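Local coordinates for protein DNA endonuclease I-CvuI (Chlorella vulgaris, PDB 5A77) that cleaves double-stranded DNA as a LAGLIDADG endonuclease, probably in intron homing, and is captured here with magnesium and cut target DNA, at residues H54-L57 with L58-Q61; Q99-R102 with A103-K106; R151-L154 with K155-H159. All coordinates share one frame; numbering follows the deposited sequence.

Interaction 1. Residues H54-L57 with L58-Q61; sequences HFIL and LDIQ
Leu57 and Ile60 lie side by side in the first turns of helix 55-64, which packs on one surface of the antiparallel sheet of this LAGLIDADG endonuclease. Both side chains point the same way, and Leu57 CD2 meets Ile60 CD1 at 4.1 Å. Both leave the backbone with the first branch anti to the carbonyl carbon (chi1 -59° for Leu57, CG; -72° for Ile60, CG1). On another side of the helix, His54 reaches forward over one turn to Leu58. The methyl CD1 of Leu58 sits at the ring edge, near its plane, 4.0 Å from His54 CD2. Phe55 is also met at its edge, here by the carboxylate of Asp59. Asp59 OD2 lies 3.9 Å from Phe55 CD1, with the ring and carboxylate planes 69° apart. Ile56 CD1 approaches the same carboxylate oxygen, crossing Asp59 at about a right angle.

Further out, the sheet positions the apolar pair. Leu57 rests on Val47, Val69 and Phe79, and Ile60 on Val47, Phe79 and Trp14 of helix 6-22. His54 ND1 and Ser77 OG share a hydrogen bond, which helps set the rotation of the histidine ring. Phe55 and Ile56 also pack on Leu100 of the second subunit, which places this turn at the dimer contact. The backbone closes the turn: Asp59 N donates to Phe55 O at 3.0 Å, and Gln61 N to Leu57 O at 3.1 Å.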
ATOM      1  N   HIS B  54      -3.323  10.760   9.317  1.00 50.49           N
ATOM      2  CA  HIS B  54      -2.989  10.093  10.558  1.00 41.64           C
ATOM      3  C   HIS B  54      -4.139   9.224  11.066  1.00 43.07           C
ATOM      4  O   HIS B  54      -3.919   8.230  11.754  1.00 44.63           O
ATOM      5  CB  HIS B  54      -2.601  11.158  11.585  1.00 47.14           C
ATOM      6  CG  HIS B  54      -2.207  10.610  12.924  1.00 48.76           C
ATOM      7  ND1 HIS B  54      -0.887  10.529  13.331  1.00 43.48           N
ATOM      8  CD2 HIS B  54      -2.938  10.135  13.949  1.00 44.94           C
ATOM      9  CE1 HIS B  54      -0.830  10.031  14.543  1.00 47.76           C
ATOM     10  NE2 HIS B  54      -2.081   9.770  14.950  1.00 46.09           N
ATOM     11  N   PHE B  55      -5.369   9.585  10.709  1.00 46.09           N
ATOM     12  CA  PHE B  55      -6.542   8.894  11.243  1.00 45.96           C
ATOM     13  C   PHE B  55      -6.618   7.412  10.863  1.00 45.64           C
ATOM     14  O   PHE B  55      -7.130   6.604  11.642  1.00 43.68           O
ATOM     15  CB  PHE B  55      -7.836   9.612  10.815  1.00 47.30           C
ATOM     16  CG  PHE B  55      -8.179   9.492   9.343  1.00 44.09           C
ATOM     17  CD1 PHE B  55      -8.935   8.426   8.875  1.00 44.76           C
ATOM     18  CD2 PHE B  55      -7.807  10.485   8.447  1.00 46.72           C
ATOM     19  CE1 PHE B  55      -9.263   8.317   7.526  1.00 46.85           C
ATOM     20  CE2 PHE B  55      -8.141  10.397   7.097  1.00 49.35           C
ATOM     21  CZ  PHE B  55      -8.867   9.307   6.633  1.00 45.73           C
ATOM     22  N   ILE B  56      -6.111   7.055   9.681  1.00 44.77           N
ATOM     23  CA  ILE B  56      -6.178   5.669   9.203  1.00 44.94           C
ATOM     24  C   ILE B  56      -5.374   4.700  10.116  1.00 40.90           C
ATOM     25  O   ILE B  56      -5.770   3.549  10.303  1.00 36.51           O
ATOM     26  CB  ILE B  56      -5.695   5.561   7.715  1.00 42.99           C
ATOM     27  CG1 ILE B  56      -6.262   4.310   7.024  1.00 42.87           C
ATOM     28  CG2 ILE B  56      -4.174   5.624   7.591  1.00 40.97           C
ATOM     29  CD1 ILE B  56      -7.775   4.339   6.827  1.00 45.34           C
ATOM     30  N   LEU B  57      -4.277   5.180  10.700  1.00 33.55           N
ATOM     31  CA  LEU B  57      -3.464   4.372  11.601  1.00 40.44           C
ATOM     32  C   LEU B  57      -4.159   4.117  12.955  1.00 43.69           C
ATOM     33  O   LEU B  57      -3.933   3.087  13.598  1.00 38.42           O
ATOM     34  CB  LEU B  57      -2.109   5.044  11.829  1.00 38.86           C
ATOM     35  CG  LEU B  57      -1.302   5.267  10.556  1.00 35.97           C
ATOM     36  CD1 LEU B  57       0.048   5.850  10.888  1.00 36.23           C
ATOM     37  CD2 LEU B  57      -1.135   3.948   9.829  1.00 38.18           C
ATOM     38  N   LEU B  58      -4.996   5.067  13.378  1.00 41.56           N
ATOM     39  CA  LEU B  58      -5.849   4.890  14.547  1.00 38.31           C
ATOM     40  C   LEU B  58      -6.996   3.923  14.245  1.00 43.86           C
ATOM     41  O   LEU B  58      -7.408   3.167  15.120  1.00 45.46           O
ATOM     42  CB  LEU B  58      -6.406   6.232  15.017  1.00 41.63           C
ATOM     43  CG  LEU B  58      -5.374   7.285  15.436  1.00 43.92           C
ATOM     44  CD1 LEU B  58      -6.063   8.585  15.850  1.00 42.53           C
ATOM     45  CD2 LEU B  58      -4.472   6.763  16.551  1.00 37.50           C
ATOM     46  N   ASP B  59      -7.512   3.945  13.013  1.00 44.43           N
ATOM     47  CA  ASP B  59      -8.482   2.934  12.578  1.00 43.87           C
ATOM     48  C   ASP B  59      -7.867   1.521  12.599  1.00 43.81           C
ATOM     49  O   ASP B  59      -8.540   0.534  12.889  1.00 43.92           O
ATOM     50  CB  ASP B  59      -9.001   3.223  11.170  1.00 45.19           C
ATOM     51  CG  ASP B  59      -9.921   4.429  11.105  1.00 54.00           C
ATOM     52  OD1 ASP B  59     -10.381   4.918  12.167  1.00 58.38           O
ATOM     53  OD2 ASP B  59     -10.204   4.874   9.968  1.00 54.17           O
ATOM     54  N   ILE B  60      -6.588   1.425  12.269  1.00 38.07           N
ATOM     55  CA  ILE B  60      -5.948   0.123  12.187  1.00 44.26           C
ATOM     56  C   ILE B  60      -5.700  -0.401  13.592  1.00 46.19           C
ATOM     57  O   ILE B  60      -5.885  -1.580  13.867  1.00 45.32           O
ATOM     58  CB  ILE B  60      -4.632   0.186  11.387  1.00 41.89           C
ATOM     59  CG1 ILE B  60      -4.939   0.380   9.897  1.00 37.71           C
ATOM     60  CG2 ILE B  60      -3.819  -1.084  11.598  1.00 39.52           C
ATOM     61  CD1 ILE B  60      -3.777   0.876   9.072  1.00 35.63           C
ATOM     62  N   GLN B  61      -5.316   0.500  14.486  1.00 45.81           N
ATOM     63  CA  GLN B  61      -5.118   0.152  15.884  1.00 44.33           C
ATOM     64  C   GLN B  61      -6.396  -0.370  16.526  1.00 48.20           C
ATOM     65  O   GLN B  61      -6.356  -1.316  17.315  1.00 53.22           O
ATOM     66  CB  GLN B  61      -4.605   1.357  16.664  1.00 42.15           C
ATOM     67  CG  GLN B  61      -4.441   1.087  18.139  1.00 44.78           C
ATOM     68  CD  GLN B  61      -4.080   2.335  18.912  1.00 48.21           C
ATOM     69  OE1 GLN B  61      -4.901   3.247  19.071  1.00 48.57           O
ATOM     70  NE2 GLN B  61      -2.841   2.391  19.398  1.00 46.31           N
TER

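Interaction 2. Residues Q99-R102 with A103-K106; sequences QLKR and AQAK. With nucleotides of chain F.
A phosphate-contacting site at the DNA-cleavage centre is built on the start of helix 102-114, where Lys101 holds the N-cap position. Lys101 NZ donates a hydrogen bond to OP2 of DG1 of chain F at 2.6 Å. This is the 5' phosphate of a strand of the cleaved target DNA. The lysine side chain lies about 6 Å from a bound magnesium ion. Its chain leaves with CG anti to the carbonyl carbon (chi1 -58°) and bends at chi3 and chi4, which brings NZ to the phosphate.

Gln104, three residues on, runs obliquely across the lysine stem. Its NE2 comes within 3.5 Å of Lys101 CG, while OE1 sits 3.4 Å from Lys101 CA. The amide thus covers the aliphatic base of the lysine. A bend at chi2 of Gln104 (103°) turns the amide back over it. With an alanine in the position of Lys101, OP2 is likely to lose this charged partner, and a gap would probably open beside the Gln104 amide.

In the LAGLIDADG fold this loop joins helix 84-94 to helix 102-114, and Asp20 holds the loop backbone. Asp20 OD2 accepts from Gln99 N, and its OD1 accepts weakly from Lys101 N. Leu100 packs on Gln53 of the second subunit. Ala105 N to Lys101 O at 3.1 Å closes the first helical turn. Lys106 N bonds to Arg102 O at 2.9 Å, and Arg102 NE is held by Leu98 O.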
ATOM      1  N   GLN B  99      -0.617 -11.709   0.838  1.00 45.83           N
ATOM      2  CA  GLN B  99      -0.090 -12.342  -0.355  1.00 47.12           C
ATOM      3  C   GLN B  99       1.390 -12.018  -0.470  1.00 43.56           C
ATOM      4  O   GLN B  99       2.231 -12.907  -0.408  1.00 50.44           O
ATOM      5  CB  GLN B  99      -0.864 -11.891  -1.601  1.00 47.38           C
ATOM      6  CG  GLN B  99      -1.400 -13.060  -2.445  1.00 53.51           C
ATOM      7  CD  GLN B  99      -2.489 -13.845  -1.728  1.00 52.33           C
ATOM      8  OE1 GLN B  99      -3.356 -13.266  -1.078  1.00 53.98           O
ATOM      9  NE2 GLN B  99      -2.443 -15.164  -1.837  1.00 58.78           N
ATOM     10  N   LEU B 100       1.706 -10.736  -0.591  1.00 42.42           N
ATOM     11  CA  LEU B 100       3.076 -10.292  -0.822  1.00 43.86           C
ATOM     12  C   LEU B 100       4.052 -10.549   0.314  1.00 45.61           C
ATOM     13  O   LEU B 100       5.237 -10.800   0.070  1.00 48.03           O
ATOM     14  CB  LEU B 100       3.085  -8.798  -1.136  1.00 44.43           C
ATOM     15  CG  LEU B 100       2.348  -8.474  -2.423  1.00 46.56           C
ATOM     16  CD1 LEU B 100       2.565  -7.023  -2.791  1.00 48.89           C
ATOM     17  CD2 LEU B 100       2.852  -9.408  -3.524  1.00 44.73           C
ATOM     18  N   LYS B 101       3.573 -10.471   1.550  1.00 44.87           N
ATOM     19  CA  LYS B 101       4.485 -10.481   2.682  1.00 43.04           C
ATOM     20  C   LYS B 101       4.274 -11.669   3.621  1.00 41.15           C
ATOM     21  O   LYS B 101       4.707 -11.638   4.772  1.00 38.62           O
ATOM     22  CB  LYS B 101       4.357  -9.156   3.438  1.00 42.65           C
ATOM     23  CG  LYS B 101       4.647  -7.942   2.556  1.00 42.97           C
ATOM     24  CD  LYS B 101       4.755  -6.666   3.360  1.00 44.84           C
ATOM     25  CE  LYS B 101       5.845  -5.741   2.813  1.00 44.46           C
ATOM     26  NZ  LYS B 101       5.592  -5.268   1.440  1.00 47.08           N
ATOM     27  N   ARG B 102       3.622 -12.717   3.125  1.00 38.83           N
ATOM     28  CA  ARG B 102       3.324 -13.872   3.960  1.00 41.05           C
ATOM     29  C   ARG B 102       4.596 -14.620   4.385  1.00 39.99           C
ATOM     30  O   ARG B 102       4.636 -15.218   5.459  1.00 37.75           O
ATOM     31  CB  ARG B 102       2.370 -14.833   3.247  1.00 42.08           C
ATOM     32  CG  ARG B 102       1.768 -15.875   4.190  1.00 44.20           C
ATOM     33  CD  ARG B 102       1.029 -16.976   3.455  1.00 45.31           C
ATOM     34  NE  ARG B 102      -0.041 -16.469   2.600  1.00 51.41           N
ATOM     35  CZ  ARG B 102      -0.826 -17.247   1.860  1.00 55.96           C
ATOM     36  NH1 ARG B 102      -0.650 -18.565   1.875  1.00 54.57           N
ATOM     37  NH2 ARG B 102      -1.779 -16.713   1.102  1.00 56.60           N
ATOM     38  N   ALA B 103       5.634 -14.578   3.552  1.00 40.13           N
ATOM     39  CA  ALA B 103       6.918 -15.183   3.911  1.00 40.45           C
ATOM     40  C   ALA B 103       7.514 -14.515   5.161  1.00 41.40           C
ATOM     41  O   ALA B 103       7.906 -15.199   6.115  1.00 38.45           O
ATOM     42  CB  ALA B 103       7.883 -15.101   2.756  1.00 34.84           C
ATOM     43  N   GLN B 104       7.563 -13.182   5.156  1.00 39.10           N
ATOM     44  CA  GLN B 104       8.053 -12.436   6.309  1.00 38.00           C
ATOM     45  C   GLN B 104       7.216 -12.768   7.536  1.00 37.51           C
ATOM     46  O   GLN B 104       7.749 -12.938   8.628  1.00 36.51           O
ATOM     47  CB  GLN B 104       8.029 -10.933   6.046  1.00 39.04           C
ATOM     48  CG  GLN B 104       8.946 -10.467   4.933  1.00 36.63           C
ATOM     49  CD  GLN B 104       8.190 -10.171   3.656  1.00 41.34           C
ATOM     50  OE1 GLN B 104       7.852 -11.076   2.877  1.00 42.36           O
ATOM     51  NE2 GLN B 104       7.896  -8.900   3.442  1.00 45.67           N
ATOM     52  N   ALA B 105       5.907 -12.888   7.348  1.00 37.29           N
ATOM     53  CA  ALA B 105       5.019 -13.284   8.437  1.00 37.97           C
ATOM     54  C   ALA B 105       5.419 -14.625   9.026  1.00 35.77           C
ATOM     55  O   ALA B 105       5.642 -14.738  10.227  1.00 39.89           O
ATOM     56  CB  ALA B 105       3.594 -13.340   7.965  1.00 37.05           C
ATOM     57  N   LYS B 106       5.513 -15.635   8.172  1.00 40.72           N
ATOM     58  CA  LYS B 106       5.770 -17.001   8.603  1.00 40.02           C
ATOM     59  C   LYS B 106       7.129 -17.123   9.294  1.00 41.46           C
ATOM     60  O   LYS B 106       7.266 -17.813  10.316  1.00 39.89           O
ATOM     61  CB  LYS B 106       5.686 -17.946   7.406  1.00 37.60           C
ATOM     62  CG  LYS B 106       4.761 -19.131   7.627  1.00 41.65           C
ATOM     63  CD  LYS B 106       3.300 -18.710   7.685  1.00 47.98           C
ATOM     64  CE  LYS B 106       2.397 -19.896   8.020  1.00 50.45           C
ATOM     65  NZ  LYS B 106       2.687 -20.445   9.377  1.00 44.35           N
TER
ATOM     66  OP3  DG F   1       7.786  -2.099   0.705  1.00 57.82           O
ATOM     67  P    DG F   1       6.511  -1.565   1.255  1.00 60.78           P
ATOM     68  OP1  DG F   1       6.042  -0.514   0.319  1.00 57.82           O
ATOM     69  OP2  DG F   1       5.629  -2.719   1.548  1.00 56.86           O
ATOM     70  O5'  DG F   1       6.801  -0.885   2.674  1.00 56.74           O
ATOM     71  C5'  DG F   1       7.267   0.476   2.755  1.00 54.93           C
ATOM     72  C4'  DG F   1       8.772   0.484   2.913  1.00 50.00           C
ATOM     73  O4'  DG F   1       9.260   1.804   3.264  1.00 46.26           O
ATOM     74  C3'  DG F   1       9.295  -0.454   3.983  1.00 48.00           C
ATOM     75  O3'  DG F   1      10.362  -1.134   3.437  1.00 50.62           O
ATOM     76  C2'  DG F   1       9.748   0.495   5.102  1.00 45.18           C
ATOM     77  C1'  DG F   1      10.227   1.670   4.285  1.00 45.09           C
ATOM     78  N9   DG F   1      10.300   2.944   4.987  1.00 42.15           N
ATOM     79  C8   DG F   1       9.291   3.580   5.674  1.00 41.72           C
ATOM     80  N7   DG F   1       9.640   4.753   6.134  1.00 41.20           N
ATOM     81  C5   DG F   1      10.951   4.911   5.700  1.00 41.35           C
ATOM     82  C6   DG F   1      11.853   5.979   5.888  1.00 41.96           C
ATOM     83  O6   DG F   1      11.674   7.029   6.499  1.00 44.74           O
ATOM     84  N1   DG F   1      13.080   5.733   5.287  1.00 40.96           N
ATOM     85  C2   DG F   1      13.395   4.604   4.589  1.00 41.27           C
ATOM     86  N2   DG F   1      14.631   4.552   4.071  1.00 43.35           N
ATOM     87  N3   DG F   1      12.560   3.592   4.403  1.00 41.97           N
ATOM     88  C4   DG F   1      11.364   3.813   4.987  1.00 39.95           C
TER

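Interaction 3. Residues R151-L154 with K155-H159; sequences RECL and KKLGH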
ATOM      1  N   ARG B 151      26.999 -14.056  16.662  1.00 47.50           N
ATOM      2  CA  ARG B 151      27.665 -15.325  16.907  1.00 49.78           C
ATOM      3  C   ARG B 151      29.090 -15.085  17.399  1.00 53.59           C
ATOM      4  O   ARG B 151      29.555 -15.739  18.338  1.00 51.15           O
ATOM      5  CB  ARG B 151      27.678 -16.202  15.657  1.00 51.44           C
ATOM      6  CG  ARG B 151      29.053 -16.562  15.154  1.00 55.68           C
ATOM      7  CD  ARG B 151      28.991 -17.573  14.033  1.00 63.64           C
ATOM      8  NE  ARG B 151      30.331 -17.962  13.595  1.00 73.49           N
ATOM      9  CZ  ARG B 151      31.093 -18.835  14.244  1.00 74.61           C
ATOM     10  NH1 ARG B 151      30.630 -19.389  15.353  1.00 74.97           N
ATOM     11  NH2 ARG B 151      32.305 -19.155  13.794  1.00 69.79           N
ATOM     12  N   GLU B 152      29.772 -14.116  16.808  1.00 51.58           N
ATOM     13  CA  GLU B 152      31.173 -13.957  17.130  1.00 53.60           C
ATOM     14  C   GLU B 152      31.390 -13.326  18.496  1.00 54.86           C
ATOM     15  O   GLU B 152      32.310 -13.710  19.215  1.00 58.72           O
ATOM     16  CB  GLU B 152      31.875 -13.171  16.012  1.00 60.38           C
ATOM     17  CG  GLU B 152      33.381 -13.382  16.020  1.00 70.09           C
ATOM     18  CD  GLU B 152      33.845 -14.773  15.536  1.00 72.08           C
ATOM     19  OE1 GLU B 152      33.020 -15.663  15.196  1.00 72.96           O
ATOM     20  OE2 GLU B 152      35.079 -14.966  15.534  1.00 71.62           O
ATOM     21  N   CYS B 153      30.527 -12.384  18.854  1.00 51.87           N
ATOM     22  CA  CYS B 153      30.611 -11.704  20.138  1.00 49.54           C
ATOM     23  C   CYS B 153      30.096 -12.628  21.246  1.00 47.16           C
ATOM     24  O   CYS B 153      30.528 -12.548  22.394  1.00 48.43           O
ATOM     25  CB  CYS B 153      29.807 -10.404  20.103  1.00 53.91           C
ATOM     26  SG  CYS B 153      29.397  -9.664  21.692  1.00 60.56           S
ATOM     27  N   LEU B 154      29.185 -13.528  20.886  1.00 45.60           N
ATOM     28  CA  LEU B 154      28.756 -14.595  21.778  1.00 45.22           C
ATOM     29  C   LEU B 154      29.949 -15.482  22.075  1.00 53.48           C
ATOM     30  O   LEU B 154      30.151 -15.920  23.217  1.00 52.49           O
ATOM     31  CB  LEU B 154      27.639 -15.428  21.150  1.00 46.93           C
ATOM     32  CG  LEU B 154      26.213 -14.885  21.204  1.00 53.21           C
ATOM     33  CD1 LEU B 154      25.233 -15.837  20.522  1.00 50.31           C
ATOM     34  CD2 LEU B 154      25.782 -14.593  22.638  1.00 43.91           C
ATOM     35  N   LYS B 155      30.729 -15.752  21.029  1.00 53.09           N
ATOM     36  CA  LYS B 155      31.942 -16.544  21.147  1.00 53.54           C
ATOM     37  C   LYS B 155      32.891 -15.924  22.163  1.00 50.53           C
ATOM     38  O   LYS B 155      33.491 -16.635  22.965  1.00 50.13           O
ATOM     39  CB  LYS B 155      32.621 -16.671  19.778  1.00 54.41           C
ATOM     40  CG  LYS B 155      33.022 -18.075  19.398  1.00 55.32           C
ATOM     41  CD  LYS B 155      32.289 -18.565  18.153  1.00 61.43           C
ATOM     42  CE  LYS B 155      33.121 -19.648  17.467  1.00 73.03           C
ATOM     43  NZ  LYS B 155      32.331 -20.819  16.981  1.00 75.00           N
ATOM     44  N   LYS B 156      33.011 -14.596  22.128  1.00 51.36           N
ATOM     45  CA  LYS B 156      33.918 -13.868  23.020  1.00 55.51           C
ATOM     46  C   LYS B 156      33.363 -13.626  24.423  1.00 53.14           C
ATOM     47  O   LYS B 156      34.096 -13.184  25.301  1.00 55.40           O
ATOM     48  CB  LYS B 156      34.317 -12.517  22.415  1.00 51.82           C
ATOM     49  CG  LYS B 156      34.557 -12.566  20.931  1.00 57.65           C
ATOM     50  CD  LYS B 156      35.110 -11.258  20.375  1.00 61.18           C
ATOM     51  CE  LYS B 156      36.068 -11.547  19.231  1.00 63.77           C
ATOM     52  NZ  LYS B 156      35.526 -12.649  18.374  1.00 64.12           N
ATOM     53  N   LEU B 157      32.082 -13.901  24.645  1.00 52.13           N
ATOM     54  CA  LEU B 157      31.537 -13.800  25.997  1.00 50.39           C
ATOM     55  C   LEU B 157      31.785 -15.102  26.724  1.00 54.56           C
ATOM     56  O   LEU B 157      31.498 -15.219  27.916  1.00 55.26           O
ATOM     57  CB  LEU B 157      30.051 -13.468  25.972  1.00 47.66           C
ATOM     58  CG  LEU B 157      29.846 -11.999  25.609  1.00 50.46           C
ATOM     59  CD1 LEU B 157      28.391 -11.698  25.270  1.00 45.59           C
ATOM     60  CD2 LEU B 157      30.352 -11.112  26.743  1.00 44.01           C
ATOM     61  N   GLY B 158      32.331 -16.072  25.989  1.00 49.32           N
ATOM     62  CA  GLY B 158      32.718 -17.347  26.553  1.00 48.04           C
ATOM     63  C   GLY B 158      31.731 -18.439  26.217  1.00 49.33           C
ATOM     64  O   GLY B 158      31.900 -19.590  26.615  1.00 54.72           O
ATOM     65  N   HIS B 159      30.700 -18.074  25.469  1.00 50.43           N
ATOM     66  CA  HIS B 159      29.608 -18.985  25.148  1.00 52.17           C
ATOM     67  C   HIS B 159      29.901 -19.867  23.944  1.00 50.86           C
ATOM     68  O   HIS B 159      30.587 -19.453  23.006  1.00 51.87           O
ATOM     69  CB  HIS B 159      28.324 -18.184  24.902  1.00 48.77           C
ATOM     70  CG  HIS B 159      27.759 -17.582  26.141  1.00 52.14           C
ATOM     71  ND1 HIS B 159      27.059 -18.300  27.072  1.00 50.85           N
ATOM     72  CD2 HIS B 159      27.820 -16.301  26.627  1.00 48.73           C
ATOM     73  CE1 HIS B 159      26.690 -17.513  28.072  1.00 51.59           C
ATOM     74  NE2 HIS B 159      27.149 -16.295  27.809  1.00 50.30           N
TER
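Arg151 lies alongside Lys155, one turn further along helix 147-156, both pointing the same way. Lys155 NZ sits near the guanidinium plane at its edge, 2.8 Å from Arg151 NH1. These are two donors of like charge, and at this resolution so close an approach is doubtful. Arg151 also has a partner outside these residues, since its NE forms a salt bridge with Glu148 OE2. Glu152 follows, with OE1 over one face of the guanidinium in a long, charge-only pairing. Its OE2 makes another long salt bridge to Lys156 NZ, at 3.7 Å. Glu152 CG stands anti to the backbone N (chi1 -160°), which puts it 3.3 Å from Lys156 NZ; the bend at chi2 then turns the carboxylate. Cys153 adds a small apolar contact, SG to Leu157 CD1 at 4.2 Å. Leu154 turns its side chain to Leu37 and Val161, while its carbonyl takes part in closing the helix.

The helix ends in a Schellman motif. His159 N donates to Leu154 O at 3.2 Å, and Gly158 N to Lys155 O at 3.3 Å. Leu157 N is an extra donor to Leu154 O. Gly158 takes positive phi (103°), a backbone shape in which any side chain would collide with Leu157 O, hence glycine. Glu152 stands between Arg151 and Lys156, and its negative charge probably offsets part of the positive charge gathered on this surface turn.

From the N terminus, the three contacts follow in series; none nests in or crosses another. Each is a local contact within or at the end of a helix and closes no long loop. Interaction 1 sets helix 55-64 against the sheet, just after strand 39-50. Interaction 2 comes after strands 68-71 and 76-82 and helix 84-94, where a loop enters helix 102-114. Their centres are 22 Å apart, and both touch the second subunit. Interaction 3 ends helix 147-156, beyond helix 121-135, on the other side of the chain's centre from interaction 1. Their centres are 43 Å apart. Residues 151-159 touch the 121-135 helix and no other protein chain of the assembly.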